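Local coordinates for protein sulfate transporter 4.1, chloroplastic (Arabidopsis thaliana, PDB 7LHV) that cotransports sulfate together with protons across a membrane and may take part in regulating sulfate assimilation, at residues Ile569-Asp583 with Ile602-Thr616. Numbering follows the deposited sequence.
Sequences INFVILEMSPVTHID and IQLAISNPNKDVHLT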
ATOM      1  N   ILE A 569      10.390 -20.411 -31.831  1.00 85.38           N
ATOM      2  CA  ILE A 569      11.004 -19.651 -30.747  1.00 85.38           C
ATOM      3  C   ILE A 569      12.293 -20.376 -30.382  1.00 85.38           C
ATOM      4  O   ILE A 569      12.270 -21.350 -29.621  1.00 85.38           O
ATOM      5  CB  ILE A 569      10.090 -19.509 -29.526  1.00 85.38           C
ATOM      6  CG1 ILE A 569       8.780 -18.815 -29.895  1.00 85.38           C
ATOM      7  CG2 ILE A 569      10.788 -18.716 -28.436  1.00 85.38           C
ATOM      8  CD1 ILE A 569       8.961 -17.418 -30.421  1.00 85.38           C
ATOM      9  N   ASN A 570      13.420 -19.910 -30.918  1.00 78.15           N
ATOM     10  CA  ASN A 570      14.723 -20.474 -30.601  1.00 78.15           C
ATOM     11  C   ASN A 570      15.573 -19.567 -29.731  1.00 78.15           C
ATOM     12  O   ASN A 570      16.344 -20.068 -28.912  1.00 78.15           O
ATOM     13  CB  ASN A 570      15.497 -20.782 -31.890  1.00 78.15           C
ATOM     14  CG  ASN A 570      14.782 -21.778 -32.775  1.00 78.15           C
ATOM     15  OD1 ASN A 570      14.737 -22.970 -32.478  1.00 78.15           O
ATOM     16  ND2 ASN A 570      14.225 -21.293 -33.877  1.00 78.15           N
ATOM     17  N   PHE A 571      15.453 -18.251 -29.889  1.00 69.76           N
ATOM     18  CA  PHE A 571      16.205 -17.286 -29.101  1.00 69.76           C
ATOM     19  C   PHE A 571      15.258 -16.229 -28.559  1.00 69.76           C
ATOM     20  O   PHE A 571      14.337 -15.797 -29.255  1.00 69.76           O
ATOM     21  CB  PHE A 571      17.306 -16.616 -29.929  1.00 69.76           C
ATOM     22  CG  PHE A 571      18.133 -17.576 -30.734  1.00 69.76           C
ATOM     23  CD1 PHE A 571      19.274 -18.140 -30.198  1.00 69.76           C
ATOM     24  CD2 PHE A 571      17.774 -17.908 -32.028  1.00 69.76           C
ATOM     25  CE1 PHE A 571      20.039 -19.019 -30.935  1.00 69.76           C
ATOM     26  CE2 PHE A 571      18.534 -18.786 -32.768  1.00 69.76           C
ATOM     27  CZ  PHE A 571      19.668 -19.342 -32.220  1.00 69.76           C
ATOM     28  N   VAL A 572      15.487 -15.820 -27.314  1.00 63.81           N
ATOM     29  CA  VAL A 572      14.752 -14.724 -26.694  1.00 63.81           C
ATOM     30  C   VAL A 572      15.768 -13.712 -26.193  1.00 63.81           C
ATOM     31  O   VAL A 572      16.626 -14.047 -25.370  1.00 63.81           O
ATOM     32  CB  VAL A 572      13.854 -15.202 -25.542  1.00 63.81           C
ATOM     33  CG1 VAL A 572      13.340 -14.014 -24.755  1.00 63.81           C
ATOM     34  CG2 VAL A 572      12.696 -16.018 -26.081  1.00 63.81           C
ATOM     35  N   ILE A 573      15.669 -12.479 -26.678  1.00 62.23           N
ATOM     36  CA  ILE A 573      16.608 -11.415 -26.346  1.00 62.23           C
ATOM     37  C   ILE A 573      15.888 -10.395 -25.483  1.00 62.23           C
ATOM     38  O   ILE A 573      14.790  -9.944 -25.830  1.00 62.23           O
ATOM     39  CB  ILE A 573      17.180 -10.752 -27.610  1.00 62.23           C
ATOM     40  CG1 ILE A 573      17.696 -11.814 -28.576  1.00 62.23           C
ATOM     41  CG2 ILE A 573      18.288  -9.784 -27.243  1.00 62.23           C
ATOM     42  CD1 ILE A 573      18.008 -11.281 -29.940  1.00 62.23           C
ATOM     43  N   LEU A 574      16.497 -10.031 -24.359  1.00 61.85           N
ATOM     44  CA  LEU A 574      15.946  -9.028 -23.458  1.00 61.85           C
ATOM     45  C   LEU A 574      16.697  -7.719 -23.643  1.00 61.85           C
ATOM     46  O   LEU A 574      17.922  -7.669 -23.500  1.00 61.85           O
ATOM     47  CB  LEU A 574      16.001  -9.482 -22.001  1.00 61.85           C
ATOM     48  CG  LEU A 574      14.942 -10.486 -21.552  1.00 61.85           C
ATOM     49  CD1 LEU A 574      15.180 -11.855 -22.137  1.00 61.85           C
ATOM     50  CD2 LEU A 574      14.906 -10.549 -20.038  1.00 61.85           C
ATOM     51  N   GLU A 575      15.951  -6.665 -23.959  1.00 65.91           N
ATOM     52  CA  GLU A 575      16.484  -5.312 -23.993  1.00 65.91           C
ATOM     53  C   GLU A 575      16.344  -4.724 -22.599  1.00 65.91           C
ATOM     54  O   GLU A 575      15.232  -4.422 -22.154  1.00 65.91           O
ATOM     55  CB  GLU A 575      15.732  -4.467 -25.012  1.00 65.91           C
ATOM     56  CG  GLU A 575      15.918  -4.935 -26.420  1.00 65.91           C
ATOM     57  CD  GLU A 575      17.337  -4.769 -26.879  1.00 65.91           C
ATOM     58  OE1 GLU A 575      18.005  -3.810 -26.440  1.00 65.91           O
ATOM     59  OE2 GLU A 575      17.794  -5.624 -27.654  1.00 65.91           O
ATOM     60  N   MET A 576      17.460  -4.571 -21.895  1.00 60.94           N
ATOM     61  CA  MET A 576      17.424  -4.060 -20.534  1.00 60.94           C
ATOM     62  C   MET A 576      17.943  -2.630 -20.450  1.00 60.94           C
ATOM     63  O   MET A 576      18.334  -2.177 -19.371  1.00 60.94           O
ATOM     64  CB  MET A 576      18.202  -4.988 -19.602  1.00 60.94           C
ATOM     65  CG  MET A 576      17.537  -6.349 -19.463  1.00 60.94           C
ATOM     66  SD  MET A 576      18.421  -7.540 -18.448  1.00 60.94           S
ATOM     67  CE  MET A 576      18.180  -6.825 -16.830  1.00 60.94           C
ATOM     68  N   SER A 577      17.969  -1.920 -21.577  1.00 59.55           N
ATOM     69  CA  SER A 577      18.346  -0.509 -21.552  1.00 59.55           C
ATOM     70  C   SER A 577      17.404   0.359 -20.722  1.00 59.55           C
ATOM     71  O   SER A 577      17.910   1.202 -19.961  1.00 59.55           O
ATOM     72  CB  SER A 577      18.493   0.021 -22.986  1.00 59.55           C
ATOM     73  OG  SER A 577      17.341  -0.208 -23.773  1.00 59.55           O
ATOM     74  N   PRO A 578      16.072   0.234 -20.798  1.00 55.47           N
ATOM     75  CA  PRO A 578      15.224   1.038 -19.912  1.00 55.47           C
ATOM     76  C   PRO A 578      15.151   0.514 -18.491  1.00 55.47           C
ATOM     77  O   PRO A 578      14.604   1.208 -17.625  1.00 55.47           O
ATOM     78  CB  PRO A 578      13.853   0.967 -20.588  1.00 55.47           C
ATOM     79  CG  PRO A 578      13.847  -0.338 -21.227  1.00 55.47           C
ATOM     80  CD  PRO A 578      15.247  -0.592 -21.699  1.00 55.47           C
ATOM     81  N   VAL A 579      15.677  -0.680 -18.222  1.00 53.72           N
ATOM     82  CA  VAL A 579      15.673  -1.247 -16.877  1.00 53.72           C
ATOM     83  C   VAL A 579      16.724  -0.495 -16.069  1.00 53.72           C
ATOM     84  O   VAL A 579      17.924  -0.732 -16.215  1.00 53.72           O
ATOM     85  CB  VAL A 579      15.938  -2.753 -16.890  1.00 53.72           C
ATOM     86  CG1 VAL A 579      15.847  -3.309 -15.488  1.00 53.72           C
ATOM     87  CG2 VAL A 579      14.952  -3.454 -17.800  1.00 53.72           C
ATOM     88  N   THR A 580      16.273   0.424 -15.214  1.00 56.67           N
ATOM     89  CA  THR A 580      17.207   1.245 -14.453  1.00 56.67           C
ATOM     90  C   THR A 580      17.990   0.410 -13.448  1.00 56.67           C
ATOM     91  O   THR A 580      19.205   0.582 -13.304  1.00 56.67           O
ATOM     92  CB  THR A 580      16.455   2.370 -13.749  1.00 56.67           C
ATOM     93  OG1 THR A 580      15.796   3.187 -14.723  1.00 56.67           O
ATOM     94  CG2 THR A 580      17.419   3.234 -12.955  1.00 56.67           C
ATOM     95  N   HIS A 581      17.317  -0.504 -12.751  1.00 55.60           N
ATOM     96  CA  HIS A 581      17.966  -1.308 -11.727  1.00 55.60           C
ATOM     97  C   HIS A 581      17.199  -2.611 -11.564  1.00 55.60           C
ATOM     98  O   HIS A 581      16.030  -2.714 -11.936  1.00 55.60           O
ATOM     99  CB  HIS A 581      18.040  -0.560 -10.396  1.00 55.60           C
ATOM    100  CG  HIS A 581      16.744   0.069  -9.987  1.00 55.60           C
ATOM    101  ND1 HIS A 581      15.707  -0.655  -9.439  1.00 55.60           N
ATOM    102  CD2 HIS A 581      16.317   1.352 -10.043  1.00 55.60           C
ATOM    103  CE1 HIS A 581      14.697   0.155  -9.179  1.00 55.60           C
ATOM    104  NE2 HIS A 581      15.041   1.379  -9.536  1.00 55.60           N
ATOM    105  N   ILE A 582      17.879  -3.610 -11.001  1.00 57.02           N
ATOM    106  CA  ILE A 582      17.273  -4.898 -10.694  1.00 57.02           C
ATOM    107  C   ILE A 582      17.701  -5.327  -9.298  1.00 57.02           C
ATOM    108  O   ILE A 582      18.812  -5.034  -8.850  1.00 57.02           O
ATOM    109  CB  ILE A 582      17.640  -5.984 -11.730  1.00 57.02           C
ATOM    110  CG1 ILE A 582      19.153  -6.131 -11.857  1.00 57.02           C
ATOM    111  CG2 ILE A 582      17.019  -5.681 -13.074  1.00 57.02           C
ATOM    112  CD1 ILE A 582      19.564  -7.216 -12.818  1.00 57.02           C
ATOM    113  N   ASP A 583      16.803  -6.022  -8.608  1.00 57.46           N
ATOM    114  CA  ASP A 583      17.056  -6.520  -7.269  1.00 57.46           C
ATOM    115  C   ASP A 583      17.339  -8.022  -7.313  1.00 57.46           C
ATOM    116  O   ASP A 583      17.514  -8.616  -8.379  1.00 57.46           O
ATOM    117  CB  ASP A 583      15.878  -6.185  -6.354  1.00 57.46           C
ATOM    118  CG  ASP A 583      14.583  -6.798  -6.825  1.00 57.46           C
ATOM    119  OD1 ASP A 583      14.530  -7.249  -7.986  1.00 57.46           O
ATOM    120  OD2 ASP A 583      13.615  -6.827  -6.038  1.00 57.46           O
ATOM    121  N   ILE A 602      15.444 -23.136 -25.612  1.00 70.14           N
ATOM    122  CA  ILE A 602      15.392 -21.729 -25.990  1.00 70.14           C
ATOM    123  C   ILE A 602      16.610 -21.033 -25.400  1.00 70.14           C
ATOM    124  O   ILE A 602      16.964 -21.268 -24.240  1.00 70.14           O
ATOM    125  CB  ILE A 602      14.092 -21.052 -25.515  1.00 70.14           C
ATOM    126  CG1 ILE A 602      12.871 -21.745 -26.117  1.00 70.14           C
ATOM    127  CG2 ILE A 602      14.083 -19.584 -25.880  1.00 70.14           C
ATOM    128  CD1 ILE A 602      11.576 -21.391 -25.429  1.00 70.14           C
ATOM    129  N   GLN A 603      17.256 -20.191 -26.202  1.00 68.38           N
ATOM    130  CA  GLN A 603      18.439 -19.461 -25.771  1.00 68.38           C
ATOM    131  C   GLN A 603      18.037 -18.109 -25.198  1.00 68.38           C
ATOM    132  O   GLN A 603      17.239 -17.385 -25.801  1.00 68.38           O
ATOM    133  CB  GLN A 603      19.403 -19.265 -26.939  1.00 68.38           C
ATOM    134  CG  GLN A 603      20.697 -18.576 -26.565  1.00 68.38           C
ATOM    135  CD  GLN A 603      21.368 -19.218 -25.375  1.00 68.38           C
ATOM    136  OE1 GLN A 603      21.765 -20.380 -25.422  1.00 68.38           O
ATOM    137  NE2 GLN A 603      21.490 -18.466 -24.291  1.00 68.38           N
ATOM    138  N   LEU A 604      18.595 -17.769 -24.041  1.00 65.94           N
ATOM    139  CA  LEU A 604      18.356 -16.481 -23.406  1.00 65.94           C
ATOM    140  C   LEU A 604      19.571 -15.587 -23.605  1.00 65.94           C
ATOM    141  O   LEU A 604      20.707 -16.017 -23.381  1.00 65.94           O
ATOM    142  CB  LEU A 604      18.074 -16.644 -21.914  1.00 65.94           C
ATOM    143  CG  LEU A 604      17.617 -15.357 -21.233  1.00 65.94           C
ATOM    144  CD1 LEU A 604      16.149 -15.152 -21.512  1.00 65.94           C
ATOM    145  CD2 LEU A 604      17.893 -15.375 -19.742  1.00 65.94           C
ATOM    146  N   ALA A 605      19.328 -14.347 -24.016  1.00 66.41           N
ATOM    147  CA  ALA A 605      20.385 -13.373 -24.232  1.00 66.41           C
ATOM    148  C   ALA A 605      20.016 -12.060 -23.559  1.00 66.41           C
ATOM    149  O   ALA A 605      18.837 -11.730 -23.413  1.00 66.41           O
ATOM    150  CB  ALA A 605      20.640 -13.142 -25.726  1.00 66.41           C
ATOM    151  N   ILE A 606      21.037 -11.320 -23.140  1.00 67.66           N
ATOM    152  CA  ILE A 606      20.876  -9.994 -22.555  1.00 67.66           C
ATOM    153  C   ILE A 606      21.545  -8.990 -23.479  1.00 67.66           C
ATOM    154  O   ILE A 606      22.715  -9.157 -23.845  1.00 67.66           O
ATOM    155  CB  ILE A 606      21.463  -9.922 -21.137  1.00 67.66           C
ATOM    156  CG1 ILE A 606      20.927 -11.073 -20.287  1.00 67.66           C
ATOM    157  CG2 ILE A 606      21.139  -8.590 -20.498  1.00 67.66           C
ATOM    158  CD1 ILE A 606      19.446 -10.988 -20.015  1.00 67.66           C
ATOM    159  N   SER A 607      20.805  -7.950 -23.862  1.00 71.34           N
ATOM    160  CA  SER A 607      21.224  -7.056 -24.935  1.00 71.34           C
ATOM    161  C   SER A 607      21.927  -5.802 -24.426  1.00 71.34           C
ATOM    162  O   SER A 607      23.084  -5.557 -24.777  1.00 71.34           O
ATOM    163  CB  SER A 607      20.013  -6.672 -25.789  1.00 71.34           C
ATOM    164  OG  SER A 607      20.382  -5.776 -26.822  1.00 71.34           O
ATOM    165  N   ASN A 608      21.249  -4.991 -23.616  1.00 72.91           N
ATOM    166  CA  ASN A 608      21.771  -3.694 -23.181  1.00 72.91           C
ATOM    167  C   ASN A 608      21.728  -3.615 -21.664  1.00 72.91           C
ATOM    168  O   ASN A 608      20.866  -2.935 -21.091  1.00 72.91           O
ATOM    169  CB  ASN A 608      20.974  -2.540 -23.792  1.00 72.91           C
ATOM    170  CG  ASN A 608      21.214  -2.384 -25.278  1.00 72.91           C
ATOM    171  OD1 ASN A 608      21.923  -3.178 -25.891  1.00 72.91           O
ATOM    172  ND2 ASN A 608      20.619  -1.355 -25.867  1.00 72.91           N
ATOM    173  N   PRO A 609      22.648  -4.287 -20.975  1.00 72.77           N
ATOM    174  CA  PRO A 609      22.645  -4.226 -19.510  1.00 72.77           C
ATOM    175  C   PRO A 609      23.142  -2.873 -19.027  1.00 72.77           C
ATOM    176  O   PRO A 609      24.168  -2.370 -19.486  1.00 72.77           O
ATOM    177  CB  PRO A 609      23.598  -5.356 -19.101  1.00 72.77           C
ATOM    178  CG  PRO A 609      23.865  -6.137 -20.357  1.00 72.77           C
ATOM    179  CD  PRO A 609      23.710  -5.168 -21.476  1.00 72.77           C
ATOM    180  N   ASN A 610      22.399  -2.287 -18.097  1.00 75.35           N
ATOM    181  CA  ASN A 610      22.857  -1.090 -17.417  1.00 75.35           C
ATOM    182  C   ASN A 610      24.052  -1.428 -16.530  1.00 75.35           C
ATOM    183  O   ASN A 610      24.257  -2.580 -16.139  1.00 75.35           O
ATOM    184  CB  ASN A 610      21.721  -0.490 -16.586  1.00 75.35           C
ATOM    185  CG  ASN A 610      22.022   0.907 -16.110  1.00 75.35           C
ATOM    186  OD1 ASN A 610      23.073   1.468 -16.417  1.00 75.35           O
ATOM    187  ND2 ASN A 610      21.099   1.482 -15.352  1.00 75.35           N
ATOM    188  N   LYS A 611      24.858  -0.410 -16.223  1.00 76.99           N
ATOM    189  CA  LYS A 611      26.066  -0.644 -15.438  1.00 76.99           C
ATOM    190  C   LYS A 611      25.731  -1.239 -14.075  1.00 76.99           C
ATOM    191  O   LYS A 611      26.334  -2.234 -13.655  1.00 76.99           O
ATOM    192  CB  LYS A 611      26.855   0.657 -15.287  1.00 76.99           C
ATOM    193  CG  LYS A 611      27.324   1.292 -16.600  1.00 76.99           C
ATOM    194  CD  LYS A 611      28.440   0.502 -17.287  1.00 76.99           C
ATOM    195  CE  LYS A 611      27.910  -0.485 -18.324  1.00 76.99           C
ATOM    196  NZ  LYS A 611      29.006  -1.171 -19.061  1.00 76.99           N
ATOM    197  N   ASP A 612      24.760  -0.651 -13.376  1.00 76.66           N
ATOM    198  CA  ASP A 612      24.301  -1.234 -12.119  1.00 76.66           C
ATOM    199  C   ASP A 612      23.651  -2.590 -12.351  1.00 76.66           C
ATOM    200  O   ASP A 612      23.860  -3.533 -11.577  1.00 76.66           O
ATOM    201  CB  ASP A 612      23.327  -0.283 -11.427  1.00 76.66           C
ATOM    202  CG  ASP A 612      24.009   0.954 -10.885  1.00 76.66           C
ATOM    203  OD1 ASP A 612      25.116   0.824 -10.320  1.00 76.66           O
ATOM    204  OD2 ASP A 612      23.441   2.057 -11.025  1.00 76.66           O
ATOM    205  N   VAL A 613      22.858  -2.706 -13.417  1.00 70.27           N
ATOM    206  CA  VAL A 613      22.228  -3.979 -13.751  1.00 70.27           C
ATOM    207  C   VAL A 613      23.283  -5.030 -14.066  1.00 70.27           C
ATOM    208  O   VAL A 613      23.193  -6.177 -13.612  1.00 70.27           O
ATOM    209  CB  VAL A 613      21.246  -3.791 -14.920  1.00 70.27           C
ATOM    210  CG1 VAL A 613      20.947  -5.117 -15.569  1.00 70.27           C
ATOM    211  CG2 VAL A 613      19.969  -3.141 -14.430  1.00 70.27           C
ATOM    212  N   HIS A 614      24.299  -4.661 -14.850  1.00 72.09           N
ATOM    213  CA  HIS A 614      25.361  -5.608 -15.171  1.00 72.09           C
ATOM    214  C   HIS A 614      26.123  -6.025 -13.922  1.00 72.09           C
ATOM    215  O   HIS A 614      26.485  -7.198 -13.772  1.00 72.09           O
ATOM    216  CB  HIS A 614      26.314  -5.004 -16.201  1.00 72.09           C
ATOM    217  CG  HIS A 614      27.257  -5.997 -16.803  1.00 72.09           C
ATOM    218  ND1 HIS A 614      28.607  -6.001 -16.526  1.00 72.09           N
ATOM    219  CD2 HIS A 614      27.045  -7.019 -17.664  1.00 72.09           C
ATOM    220  CE1 HIS A 614      29.187  -6.982 -17.193  1.00 72.09           C
ATOM    221  NE2 HIS A 614      28.262  -7.614 -17.893  1.00 72.09           N
ATOM    222  N   LEU A 615      26.385  -5.079 -13.018  1.00 70.37           N
ATOM    223  CA  LEU A 615      27.079  -5.419 -11.781  1.00 70.37           C
ATOM    224  C   LEU A 615      26.261  -6.390 -10.940  1.00 70.37           C
ATOM    225  O   LEU A 615      26.802  -7.366 -10.404  1.00 70.37           O
ATOM    226  CB  LEU A 615      27.385  -4.148 -10.991  1.00 70.37           C
ATOM    227  CG  LEU A 615      28.060  -4.299  -9.627  1.00 70.37           C
ATOM    228  CD1 LEU A 615      29.213  -5.290  -9.693  1.00 70.37           C
ATOM    229  CD2 LEU A 615      28.540  -2.947  -9.125  1.00 70.37           C
ATOM    230  N   THR A 616      24.954  -6.145 -10.817  1.00 65.64           N
ATOM    231  CA  THR A 616      24.101  -7.053 -10.054  1.00 65.64           C
ATOM    232  C   THR A 616      24.049  -8.434 -10.696  1.00 65.64           C
ATOM    233  O   THR A 616      24.100  -9.455 -10.001  1.00 65.64           O
ATOM    234  CB  THR A 616      22.696  -6.469  -9.921  1.00 65.64           C
ATOM    235  OG1 THR A 616      22.755  -5.259  -9.156  1.00 65.64           O
ATOM    236  CG2 THR A 616      21.769  -7.450  -9.224  1.00 65.64           C
TER
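A chi1 of 179° turns the Ser607 hydroxyl away from its own backbone N and toward the carboxylate of Glu575, whose bent chain brings OE2 within 2.7 Å of Ser607 OG. The serine donates this hydrogen bond on the syn side of OE2, though well out of the carboxylate plane. Replacing Glu575 by an alanine removes the carboxylate and would probably leave the Ser607 hydroxyl with little more than its weak bond to Arg634 O.

Leading up to this pair, strands 569-575 and 603-606 run parallel, and five backbone bonds alternate between them, from Gln603 N to Asn570 O through to Ser607 N on Leu574 O (2.9 Å). On one face of the sheet Leu574 CD1 packs against Leu604 CD1 at 3.5 Å; on the other, CB of Gln603 approaches CD1 of the Phe571 ring obliquely.

Just past strand 569-575, the extended chain of Met576 carries SD to Ile606 CG2 (3.6 Å), and a bend at chi3 (71°) turns CE onto Val613 CG1 (3.5 Å). Ile582 CD1 reaches the same valine methyl at 3.7 Å, so the first turn of helix 611-620 is wedged against the loop after strand 569-575. Asn610, the N-cap residue, ties the two loops by donating ND2 to Thr580 O (2.9 Å), a bent bond.

The contact belongs to the beta-alpha-beta unit of the STAS domain, with helix 584-599 as the crossover: its Leu590 touches Leu574, and its Tyr597 touches Leu604. Helix 635-643 packs on Phe571 and Ile573, strand 527-533 pairs with the far edge of strand 569-575, and Val457 of the second subunit lies against Thr616.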